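Local coordinates for protein response regulator (Vibrio cholerae O1 biovar El Tor, PDB 7KPO) that is the DNA-binding domain of the sensor histidine kinase ChiS and probably contacts DNA directly, at residues N21-V26 with D78-H83; Q29-F34 with T54-L59; S38-V43 with L74-Y79. All blocks are in the same frame, centred on the assembly; numbering follows the deposited sequence.

Interaction 1: residues N21-V26 with D78-H83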
loop_
_atom_site.group_PDB
_atom_site.type_symbol
_atom_site.label_atom_id
_atom_site.label_comp_id
_atom_site.label_asym_id
_atom_site.label_seq_id
_atom_site.Cartn_x
_atom_site.Cartn_y
_atom_site.Cartn_z
ATOM N N ASN A 21 -9.964 -11.624 4.938
ATOM C CA ASN A 21 -9.809 -12.709 3.935
ATOM C C ASN A 21 -8.440 -12.574 3.259
ATOM O O ASN A 21 -7.778 -13.605 3.023
ATOM C CB ASN A 21 -10.959 -12.687 2.932
ATOM C CG ASN A 21 -12.301 -12.972 3.574
ATOM O OD1 ASN A 21 -12.370 -13.501 4.683
ATOM N ND2 ASN A 21 -13.369 -12.627 2.878
ATOM N N TYR A 22 -8.032 -11.341 2.964
ATOM C CA TYR A 22 -6.722 -11.073 2.321
ATOM C C TYR A 22 -5.586 -11.450 3.283
ATOM O O TYR A 22 -4.635 -12.126 2.873
ATOM C CB TYR A 22 -6.716 -9.611 1.886
ATOM C CG TYR A 22 -5.460 -9.132 1.214
ATOM C CD1 TYR A 22 -5.157 -9.493 -0.087
ATOM C CD2 TYR A 22 -4.608 -8.255 1.859
ATOM C CE1 TYR A 22 -4.017 -9.020 -0.716
ATOM C CE2 TYR A 22 -3.466 -7.773 1.246
ATOM C CZ TYR A 22 -3.168 -8.159 -0.045
ATOM O OH TYR A 22 -2.035 -7.681 -0.636
ATOM N N TRP A 23 -5.685 -11.007 4.535
ATOM C CA TRP A 23 -4.685 -11.365 5.572
ATOM C C TRP A 23 -4.507 -12.883 5.621
ATOM O O TRP A 23 -3.364 -13.361 5.567
ATOM C CB TRP A 23 -5.142 -10.853 6.941
ATOM C CG TRP A 23 -4.404 -11.484 8.079
ATOM C CD1 TRP A 23 -4.783 -12.587 8.790
ATOM C CD2 TRP A 23 -3.131 -11.082 8.614
ATOM N NE1 TRP A 23 -3.840 -12.889 9.733
ATOM C CE2 TRP A 23 -2.821 -11.981 9.656
ATOM C CE3 TRP A 23 -2.239 -10.042 8.331
ATOM C CZ2 TRP A 23 -1.654 -11.869 10.408
ATOM C CZ3 TRP A 23 -1.084 -9.936 9.073
ATOM C CH2 TRP A 23 -0.800 -10.838 10.099
ATOM N N GLU A 24 -5.615 -13.610 5.731
ATOM C CA GLU A 24 -5.556 -15.088 5.875
ATOM C C GLU A 24 -4.853 -15.709 4.666
ATOM O O GLU A 24 -3.943 -16.536 4.866
ATOM C CB GLU A 24 -6.971 -15.631 6.083
ATOM C CG GLU A 24 -7.585 -15.195 7.403
ATOM C CD GLU A 24 -9.090 -15.363 7.524
ATOM O OE1 GLU A 24 -9.715 -15.853 6.565
ATOM O OE2 GLU A 24 -9.635 -14.979 8.578
ATOM N N ARG A 25 -5.224 -15.294 3.459
ATOM C CA ARG A 25 -4.636 -15.907 2.244
ATOM C C ARG A 25 -3.162 -15.523 2.063
ATOM O O ARG A 25 -2.346 -16.428 1.817
ATOM C CB ARG A 25 -5.432 -15.494 1.005
ATOM C CG ARG A 25 -4.939 -16.162 -0.268
ATOM C CD ARG A 25 -5.725 -15.758 -1.496
ATOM N NE ARG A 25 -5.598 -14.342 -1.806
ATOM C CZ ARG A 25 -4.549 -13.786 -2.405
ATOM N NH1 ARG A 25 -3.499 -14.520 -2.739
ATOM N NH2 ARG A 25 -4.542 -12.487 -2.649
ATOM N N VAL A 26 -2.834 -14.237 2.181
ATOM C CA VAL A 26 -1.449 -13.761 1.891
ATOM C C VAL A 26 -0.486 -14.120 3.032
ATOM O O VAL A 26 0.622 -14.586 2.724
ATOM C CB VAL A 26 -1.453 -12.254 1.575
ATOM C CG1 VAL A 26 -0.045 -11.717 1.374
ATOM C CG2 VAL A 26 -2.314 -11.956 0.357
ATOM N N ASP A 78 -4.889 -0.804 7.891
ATOM C CA ASP A 78 -3.483 -0.347 7.708
ATOM C C ASP A 78 -2.503 -1.462 8.096
ATOM O O ASP A 78 -1.514 -1.663 7.378
ATOM C CB ASP A 78 -3.204 0.919 8.519
ATOM C CG ASP A 78 -3.911 2.162 8.004
ATOM O OD1 ASP A 78 -4.429 2.122 6.874
ATOM O OD2 ASP A 78 -3.951 3.155 8.750
ATOM N N TYR A 79 -2.772 -2.162 9.196
ATOM C CA TYR A 79 -1.866 -3.242 9.664
ATOM C C TYR A 79 -1.799 -4.355 8.614
ATOM O O TYR A 79 -0.704 -4.836 8.260
ATOM C CB TYR A 79 -2.345 -3.803 11.002
ATOM C CG TYR A 79 -1.438 -4.863 11.566
ATOM C CD1 TYR A 79 -1.564 -6.188 11.187
ATOM C CD2 TYR A 79 -0.439 -4.535 12.468
ATOM C CE1 TYR A 79 -0.726 -7.164 11.696
ATOM C CE2 TYR A 79 0.407 -5.500 12.987
ATOM C CZ TYR A 79 0.260 -6.821 12.601
ATOM O OH TYR A 79 1.084 -7.783 13.106
ATOM N N ILE A 80 -2.966 -4.772 8.132
ATOM C CA ILE A 80 -3.031 -5.865 7.122
ATOM C C ILE A 80 -2.312 -5.421 5.840
ATOM O O ILE A 80 -1.523 -6.218 5.302
ATOM C CB ILE A 80 -4.495 -6.293 6.925
ATOM C CG1 ILE A 80 -4.972 -7.002 8.198
ATOM C CG2 ILE A 80 -4.648 -7.159 5.683
ATOM C CD1 ILE A 80 -6.459 -7.240 8.279
ATOM N N LEU A 81 -2.526 -4.182 5.392
ATOM C CA LEU A 81 -1.854 -3.704 4.150
ATOM C C LEU A 81 -0.341 -3.535 4.393
ATOM O O LEU A 81 0.444 -3.739 3.445
ATOM C CB LEU A 81 -2.525 -2.405 3.687
ATOM C CG LEU A 81 -3.948 -2.558 3.143
ATOM C CD1 LEU A 81 -4.599 -1.198 2.932
ATOM C CD2 LEU A 81 -3.958 -3.367 1.851
ATOM N N GLU A 82 0.064 -3.226 5.625
ATOM C CA GLU A 82 1.503 -3.065 5.974
ATOM C C GLU A 82 2.217 -4.419 5.870
ATOM O O GLU A 82 3.368 -4.446 5.397
ATOM C CB GLU A 82 1.638 -2.523 7.401
ATOM C CG GLU A 82 3.073 -2.367 7.878
ATOM C CD GLU A 82 3.886 -1.311 7.152
ATOM O OE1 GLU A 82 3.277 -0.384 6.579
ATOM O OE2 GLU A 82 5.125 -1.425 7.149
ATOM N N HIS A 83 1.539 -5.490 6.288
ATOM C CA HIS A 83 2.159 -6.842 6.342
ATOM C C HIS A 83 1.854 -7.715 5.123
ATOM O O HIS A 83 2.566 -8.714 4.943
ATOM C CB HIS A 83 1.736 -7.519 7.651
ATOM C CG HIS A 83 2.320 -6.845 8.847
ATOM N ND1 HIS A 83 3.584 -7.151 9.312
ATOM C CD2 HIS A 83 1.853 -5.860 9.644
ATOM C CE1 HIS A 83 3.860 -6.398 10.358
ATOM N NE2 HIS A 83 2.817 -5.601 10.583
#

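Interaction 2: residues Q29-F34 with T54-L59. With FMT (formic acid), chain H.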
loop_
_atom_site.group_PDB
_atom_site.type_symbol
_atom_site.label_atom_id
_atom_site.label_comp_id
_atom_site.label_asym_id
_atom_site.label_seq_id
_atom_site.Cartn_x
_atom_site.Cartn_y
_atom_site.Cartn_z
ATOM N N GLN A 29 -1.670 -16.908 7.914
ATOM C CA GLN A 29 -1.974 -16.897 9.370
ATOM C C GLN A 29 -3.491 -16.764 9.565
ATOM O O GLN A 29 -4.199 -16.391 8.613
ATOM C CB GLN A 29 -1.256 -15.739 10.073
ATOM C CG GLN A 29 0.262 -15.707 9.886
ATOM C CD GLN A 29 1.041 -16.725 10.689
ATOM O OE1 GLN A 29 0.495 -17.646 11.290
ATOM N NE2 GLN A 29 2.354 -16.555 10.711
ATOM N N SER A 30 -3.962 -17.068 10.770
ATOM C CA SER A 30 -5.407 -16.991 11.100
ATOM C C SER A 30 -5.855 -15.578 11.481
ATOM O O SER A 30 -5.009 -14.698 11.713
ATOM C CB SER A 30 -5.687 -17.914 12.247
ATOM O OG SER A 30 -4.973 -17.484 13.403
ATOM N N LYS A 31 -7.174 -15.408 11.563
ATOM C CA LYS A 31 -7.799 -14.167 12.079
ATOM C C LYS A 31 -7.321 -13.989 13.522
ATOM O O LYS A 31 -6.960 -12.869 13.921
ATOM C CB LYS A 31 -9.321 -14.300 12.022
ATOM C CG LYS A 31 -10.099 -13.231 12.776
ATOM C CD LYS A 31 -11.596 -13.473 12.786
ATOM C CE LYS A 31 -11.974 -14.769 13.481
ATOM N NZ LYS A 31 -13.425 -15.050 13.393
ATOM N N PHE A 32 -7.300 -15.090 14.270
ATOM C CA PHE A 32 -6.830 -15.041 15.673
ATOM C C PHE A 32 -5.446 -14.398 15.726
ATOM O O PHE A 32 -5.247 -13.537 16.626
ATOM C CB PHE A 32 -6.769 -16.438 16.288
ATOM C CG PHE A 32 -6.115 -16.464 17.643
ATOM C CD1 PHE A 32 -4.737 -16.560 17.764
ATOM C CD2 PHE A 32 -6.875 -16.364 18.794
ATOM C CE1 PHE A 32 -4.134 -16.564 19.012
ATOM C CE2 PHE A 32 -6.271 -16.380 20.042
ATOM C CZ PHE A 32 -4.902 -16.480 20.148
ATOM N N THR A 33 -4.542 -14.832 14.830
ATOM C CA THR A 33 -3.135 -14.351 14.772
ATOM C C THR A 33 -3.105 -12.867 14.398
ATOM O O THR A 33 -2.256 -12.141 14.942
ATOM C CB THR A 33 -2.294 -15.217 13.833
ATOM O OG1 THR A 33 -2.281 -16.513 14.432
ATOM C CG2 THR A 33 -0.883 -14.702 13.659
ATOM N N PHE A 34 -3.947 -12.443 13.462
ATOM C CA PHE A 34 -3.995 -10.995 13.158
ATOM C C PHE A 34 -4.273 -10.215 14.454
ATOM O O PHE A 34 -3.566 -9.234 14.735
ATOM C CB PHE A 34 -5.056 -10.689 12.101
ATOM C CG PHE A 34 -5.530 -9.266 12.196
ATOM C CD1 PHE A 34 -4.685 -8.213 11.888
ATOM C CD2 PHE A 34 -6.797 -8.984 12.673
ATOM C CE1 PHE A 34 -5.108 -6.904 12.036
ATOM C CE2 PHE A 34 -7.221 -7.675 12.813
ATOM C CZ PHE A 34 -6.377 -6.639 12.492
ATOM N N THR A 54 -14.961 -9.669 20.036
ATOM C CA THR A 54 -15.423 -8.342 19.548
ATOM C C THR A 54 -15.149 -8.186 18.048
ATOM O O THR A 54 -16.045 -7.717 17.327
ATOM C CB THR A 54 -14.814 -7.219 20.386
ATOM O OG1 THR A 54 -15.087 -7.520 21.754
ATOM C CG2 THR A 54 -15.377 -5.865 20.018
ATOM N N LEU A 55 -13.951 -8.548 17.596
ATOM C CA LEU A 55 -13.633 -8.462 16.149
ATOM C C LEU A 55 -14.706 -9.203 15.338
ATOM O O LEU A 55 -15.141 -8.695 14.298
ATOM C CB LEU A 55 -12.258 -9.092 15.919
ATOM C CG LEU A 55 -11.837 -9.272 14.461
ATOM C CD1 LEU A 55 -11.817 -7.943 13.718
ATOM C CD2 LEU A 55 -10.477 -9.956 14.387
ATOM N N ASP A 56 -15.133 -10.368 15.815
ATOM C CA ASP A 56 -16.111 -11.192 15.058
ATOM C C ASP A 56 -17.406 -10.413 14.819
ATOM O O ASP A 56 -18.052 -10.655 13.795
ATOM C CB ASP A 56 -16.389 -12.505 15.785
ATOM C CG ASP A 56 -15.203 -13.451 15.826
ATOM O OD1 ASP A 56 -14.184 -13.154 15.169
ATOM O OD2 ASP A 56 -15.314 -14.486 16.500
ATOM N N LYS A 57 -17.764 -9.506 15.722
ATOM C CA LYS A 57 -19.026 -8.729 15.575
ATOM C C LYS A 57 -18.952 -7.804 14.356
ATOM O O LYS A 57 -20.010 -7.447 13.823
ATOM C CB LYS A 57 -19.294 -7.897 16.833
ATOM C CG LYS A 57 -19.555 -8.714 18.091
ATOM C CD LYS A 57 -19.807 -7.881 19.324
ATOM C CE LYS A 57 -20.053 -8.736 20.547
ATOM N NZ LYS A 57 -20.325 -7.913 21.749
ATOM N N TYR A 58 -17.748 -7.453 13.913
ATOM C CA TYR A 58 -17.557 -6.501 12.790
ATOM C C TYR A 58 -17.643 -7.202 11.434
ATOM O O TYR A 58 -17.542 -6.508 10.416
ATOM C CB TYR A 58 -16.204 -5.802 12.939
ATOM C CG TYR A 58 -16.177 -4.747 14.015
ATOM C CD1 TYR A 58 -16.204 -5.077 15.359
ATOM C CD2 TYR A 58 -16.112 -3.407 13.683
ATOM C CE1 TYR A 58 -16.178 -4.100 16.343
ATOM C CE2 TYR A 58 -16.093 -2.418 14.652
ATOM C CZ TYR A 58 -16.133 -2.761 15.988
ATOM O OH TYR A 58 -16.099 -1.784 16.942
ATOM N N LEU A 59 -17.907 -8.509 11.421
ATOM C CA LEU A 59 -17.865 -9.266 10.143
ATOM C C LEU A 59 -19.273 -9.487 9.589
ATOM O O LEU A 59 -19.378 -10.079 8.511
ATOM C CB LEU A 59 -17.113 -10.580 10.377
ATOM C CG LEU A 59 -15.722 -10.426 11.006
ATOM C CD1 LEU A 59 -15.032 -11.774 11.141
ATOM C CD2 LEU A 59 -14.855 -9.454 10.215
HETATM C C FMT H . -11.990 -5.788 22.047
HETATM O O1 FMT H . -11.503 -6.373 21.096
HETATM O O2 FMT H . -12.796 -6.318 22.950
#

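Interaction 3: residues S38-V43 with L74-Y79. With FMT (formic acid), chain H.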
loop_
_atom_site.group_PDB
_atom_site.type_symbol
_atom_site.label_atom_id
_atom_site.label_comp_id
_atom_site.label_asym_id
_atom_site.label_seq_id
_atom_site.Cartn_x
_atom_site.Cartn_y
_atom_site.Cartn_z
ATOM N N SER A 38 -1.167 -8.147 16.129
ATOM C CA SER A 38 -1.345 -6.676 15.999
ATOM C C SER A 38 -1.664 -6.030 17.349
ATOM O O SER A 38 -1.378 -4.833 17.504
ATOM C CB SER A 38 -2.444 -6.349 15.026
ATOM O OG SER A 38 -3.722 -6.650 15.574
ATOM N N GLY A 39 -2.297 -6.784 18.249
ATOM C CA GLY A 39 -2.760 -6.239 19.536
ATOM C C GLY A 39 -3.976 -5.339 19.357
ATOM O O GLY A 39 -4.384 -4.695 20.332
ATOM N N LEU A 40 -4.582 -5.331 18.170
ATOM C CA LEU A 40 -5.712 -4.393 17.930
ATOM C C LEU A 40 -7.040 -4.937 18.460
ATOM O O LEU A 40 -7.957 -4.117 18.645
ATOM C CB LEU A 40 -5.804 -4.105 16.429
ATOM C CG LEU A 40 -4.660 -3.266 15.869
ATOM C CD1 LEU A 40 -4.704 -3.247 14.356
ATOM C CD2 LEU A 40 -4.701 -1.849 16.422
ATOM N N TRP A 41 -7.142 -6.249 18.673
ATOM C CA TRP A 41 -8.410 -6.863 19.137
ATOM C C TRP A 41 -8.093 -7.875 20.222
ATOM O O TRP A 41 -7.065 -8.563 20.115
ATOM C CB TRP A 41 -9.153 -7.523 17.974
ATOM C CG TRP A 41 -9.443 -6.589 16.844
ATOM C CD1 TRP A 41 -8.648 -6.345 15.765
ATOM C CD2 TRP A 41 -10.611 -5.763 16.686
ATOM N NE1 TRP A 41 -9.238 -5.425 14.943
ATOM C CE2 TRP A 41 -10.441 -5.052 15.482
ATOM C CE3 TRP A 41 -11.768 -5.551 17.444
ATOM C CZ2 TRP A 41 -11.396 -4.157 15.012
ATOM C CZ3 TRP A 41 -12.712 -4.661 16.977
ATOM C CH2 TRP A 41 -12.523 -3.974 15.777
ATOM N N ARG A 42 -8.974 -7.968 21.208
ATOM C CA ARG A 42 -8.776 -8.870 22.358
ATOM C C ARG A 42 -9.212 -10.299 22.044
ATOM O O ARG A 42 -10.069 -10.540 21.166
ATOM C CB ARG A 42 -9.488 -8.330 23.597
ATOM C CG ARG A 42 -8.851 -7.068 24.157
ATOM C CD ARG A 42 -9.363 -6.765 25.548
ATOM N NE ARG A 42 -8.997 -7.830 26.475
ATOM C CZ ARG A 42 -9.392 -7.903 27.744
ATOM N NH1 ARG A 42 -10.184 -6.973 28.251
ATOM N NH2 ARG A 42 -8.998 -8.915 28.498
ATOM N N VAL A 43 -8.579 -11.208 22.767
ATOM C CA VAL A 43 -8.858 -12.665 22.719
ATOM C C VAL A 43 -9.613 -13.012 24.001
ATOM O O VAL A 43 -9.214 -12.527 25.087
ATOM C CB VAL A 43 -7.549 -13.457 22.580
ATOM C CG1 VAL A 43 -7.735 -14.934 22.889
ATOM C CG2 VAL A 43 -6.925 -13.247 21.208
ATOM N N LEU A 74 -9.799 1.230 10.969
ATOM C CA LEU A 74 -8.813 1.800 10.007
ATOM C C LEU A 74 -7.403 1.302 10.352
ATOM O O LEU A 74 -6.648 0.994 9.423
ATOM C CB LEU A 74 -8.896 3.329 10.015
ATOM C CG LEU A 74 -10.159 3.914 9.389
ATOM C CD1 LEU A 74 -10.226 5.412 9.614
ATOM C CD2 LEU A 74 -10.234 3.601 7.905
ATOM N N ASN A 75 -7.075 1.195 11.643
ATOM C CA ASN A 75 -5.741 0.682 12.057
ATOM C C ASN A 75 -5.595 -0.778 11.611
ATOM O O ASN A 75 -4.479 -1.184 11.273
ATOM C CB ASN A 75 -5.523 0.795 13.565
ATOM C CG ASN A 75 -5.366 2.224 14.033
ATOM O OD1 ASN A 75 -5.068 3.111 13.239
ATOM N ND2 ASN A 75 -5.559 2.443 15.320
ATOM N N SER A 76 -6.693 -1.530 11.628
ATOM C CA SER A 76 -6.697 -2.948 11.192
ATOM C C SER A 76 -6.404 -3.030 9.688
ATOM O O SER A 76 -5.567 -3.855 9.276
ATOM C CB SER A 76 -8.010 -3.595 11.517
ATOM O OG SER A 76 -8.228 -3.626 12.918
ATOM N N LEU A 77 -7.106 -2.216 8.891
ATOM C CA LEU A 77 -6.863 -2.194 7.428
ATOM C C LEU A 77 -5.397 -1.809 7.176
ATOM O O LEU A 77 -4.740 -2.461 6.349
ATOM C CB LEU A 77 -7.814 -1.200 6.750
ATOM C CG LEU A 77 -9.312 -1.397 6.999
ATOM C CD1 LEU A 77 -10.118 -0.353 6.248
ATOM C CD2 LEU A 77 -9.776 -2.785 6.604
ATOM N N ASP A 78 -4.889 -0.804 7.891
ATOM C CA ASP A 78 -3.483 -0.347 7.708
ATOM C C ASP A 78 -2.503 -1.462 8.096
ATOM O O ASP A 78 -1.514 -1.663 7.378
ATOM C CB ASP A 78 -3.204 0.919 8.519
ATOM C CG ASP A 78 -3.911 2.162 8.004
ATOM O OD1 ASP A 78 -4.429 2.122 6.874
ATOM O OD2 ASP A 78 -3.951 3.155 8.750
ATOM N N TYR A 79 -2.772 -2.162 9.196
ATOM C CA TYR A 79 -1.866 -3.242 9.664
ATOM C C TYR A 79 -1.799 -4.355 8.614
ATOM O O TYR A 79 -0.704 -4.836 8.260
ATOM C CB TYR A 79 -2.345 -3.803 11.002
ATOM C CG TYR A 79 -1.438 -4.863 11.566
ATOM C CD1 TYR A 79 -1.564 -6.188 11.187
ATOM C CD2 TYR A 79 -0.439 -4.535 12.468
ATOM C CE1 TYR A 79 -0.726 -7.164 11.696
ATOM C CE2 TYR A 79 0.407 -5.500 12.987
ATOM C CZ TYR A 79 0.260 -6.821 12.601
ATOM O OH TYR A 79 1.084 -7.783 13.106
HETATM C C FMT H . -11.990 -5.788 22.047
HETATM O O1 FMT H . -11.503 -6.373 21.096
HETATM O O2 FMT H . -12.796 -6.318 22.950
#

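Interaction 1: residues N21-V26 with D78-H83
Trp23 and Ile80 meet where two helices of this mainly helical domain pack side by side: residues 21-26, near the C-terminal end of helix 2-27, and residues 78-83, which finish helix 70-83. The two short segments run roughly the same way, their axes 9.9 Å apart at an angle of 26°. Aromatic and aliphatic side chains meet across that spacing, and the contact is largely buried.

Trp23 carries most of the contact. Its CB sits 3.9 Å from CG2 of Ile80, and further out CE3 passes CG1 of the same isoleucine at 4.1 Å, the two side chains crossing at about a right angle. With CG anti to the backbone N (chi1 164°), the indole reaches on past Ile80 to Tyr79 and His83. CZ3 lies 3.8 Å from CE1 of Tyr79, at the edge of the phenol ring, while CB of His83 meets the indole at its own edge. The Trp23 and Tyr79 planes are inclined at 45°, an oblique aromatic pair. At the polar corner of the indole, NE1 bonds to the carbonyl O of Ser30, which fixes how the ring is turned.

Ile80 serves a second aromatic as well. Its CG2 also sits in the plane of the Tyr22 ring, at the edge, 4.0 Å from CD2. The phenol goes on past Leu81, packs on helix 89-106, and its hydroxyl is hydrogen-bonded to Glu86 O in the loop before that helix. Over one face of this Tyr22 ring, 3.5 Å above the plane, rests CG2 of Val26 from the next turn of its own helix.

Interaction 2: residues Q29-F34 with T54-L59
Lys31 and Leu55 mark the nearest approach of the two backbones, their CA atoms 9.1 Å apart, so the first turn of helix 31-38 and the short, weakly bonded helix at about 54-57 touch through side chains alone.

Lys31 spans most of the gap. Its CG leaves anti to the backbone N (chi1 168°) and lies against CD2 of Leu55 at 3.7 Å, the two chains lying alongside and pointing opposite ways. The aliphatic chain carries on with CD 4.2 Å from CD1 of Leu59, and then a bend at chi3 (62°) turns the ammonium group toward Asp56. There NZ forms a salt bridge with Asp56 OD1 at 2.7 Å, arriving from above the carboxylate, 49° out of its plane. Thr52 OG1 is also hydrogen-bonded to OD1, so this one oxygen is held from both the lysine and the residue just before helix 53-57.

Ser30 is the N-cap of helix 31-38, placing Lys31 at the very start of that helix; Ser30 OG and Thr33 OG1 share a hydrogen bond of 3.0 Å across this first turn. Behind the salt bridge, Phe34 and Leu55 bring the apolar, buried part of the contact. CD2 of Leu55 sits at the edge of the Phe34 ring, 4.2 Å from CD2 of Phe34. Leu55 also touches Met16 and Leu59 touches Leu20, so helix 2-27 backs both leucines, while Phe34 reaches Ser76 and Ile80 of helix 70-83.

On the short helix, Thr54 OG1 donates to O2 of a formic acid molecule at 2.9 Å. This molecule, probably from the crystallisation liquor, is also hydrogen-bonded to Tyr44 OH.

Interaction 3: residues S38-V43 with L74-Y79
The end of helix 31-38 and the loop that leaves it lie against helix 70-83, with Ser38 set on the ring of Tyr79. Ser38 CB stands over the middle of that ring, 3.5 Å from its centroid and only 8° off the normal, a clear CH-pi contact. His83 CD2 lies over the opposite face, so the phenol is sandwiched.

Ser38 also shapes the loop. Its OG sits between the backbone N and the carbonyl carbon (chi1 72°), which lets it accept from Leu40 N at 3.0 Å, closing an ST turn; it is hydrogen-bonded back to Phe34 O in the last turn of the helix. Gly39, with positive phi, is where the chain leaves helical geometry. The turn brings Leu40 down onto helix 70-83: CD1 lies 3.8 Å from Ser76 CA and CD2 4.0 Å from Asn75 CB, while CD1 also reaches CB of Tyr79.

Trp41 makes the polar link. Its NE1 donates to Ser76 OG at 2.9 Å with an N-H...O angle of 152°, the oxygen tilted slightly from the indole plane. Ser76 OG is in turn bonded to Thr72 O one helical turn earlier, so two bonds hold this hydroxyl. Tyr58 packs edge-to-face with the same indole. On the strand side of the loop, Arg42 N donates almost straight to O1 of a formic acid molecule at 3.0 Å.

Interaction 1 is the most buried of the three and purely apolar between its segments; interactions 2 and 3 are partly buried and each adds one polar bond, a salt bridge in interaction 2 and an indole-to-hydroxyl hydrogen bond in interaction 3. Interactions 1 and 3 both use helix 70-83, sharing Tyr79, which turns its edge to one contact and a face to the other. Interaction 2 joins interaction 1 through the Trp23 NE1 to Ser30 O bond. It meets interaction 3 where Phe34 packs on Trp41 and Ser76 and where Phe32 touches Val43. One formic acid molecule touches both interaction 2 and interaction 3.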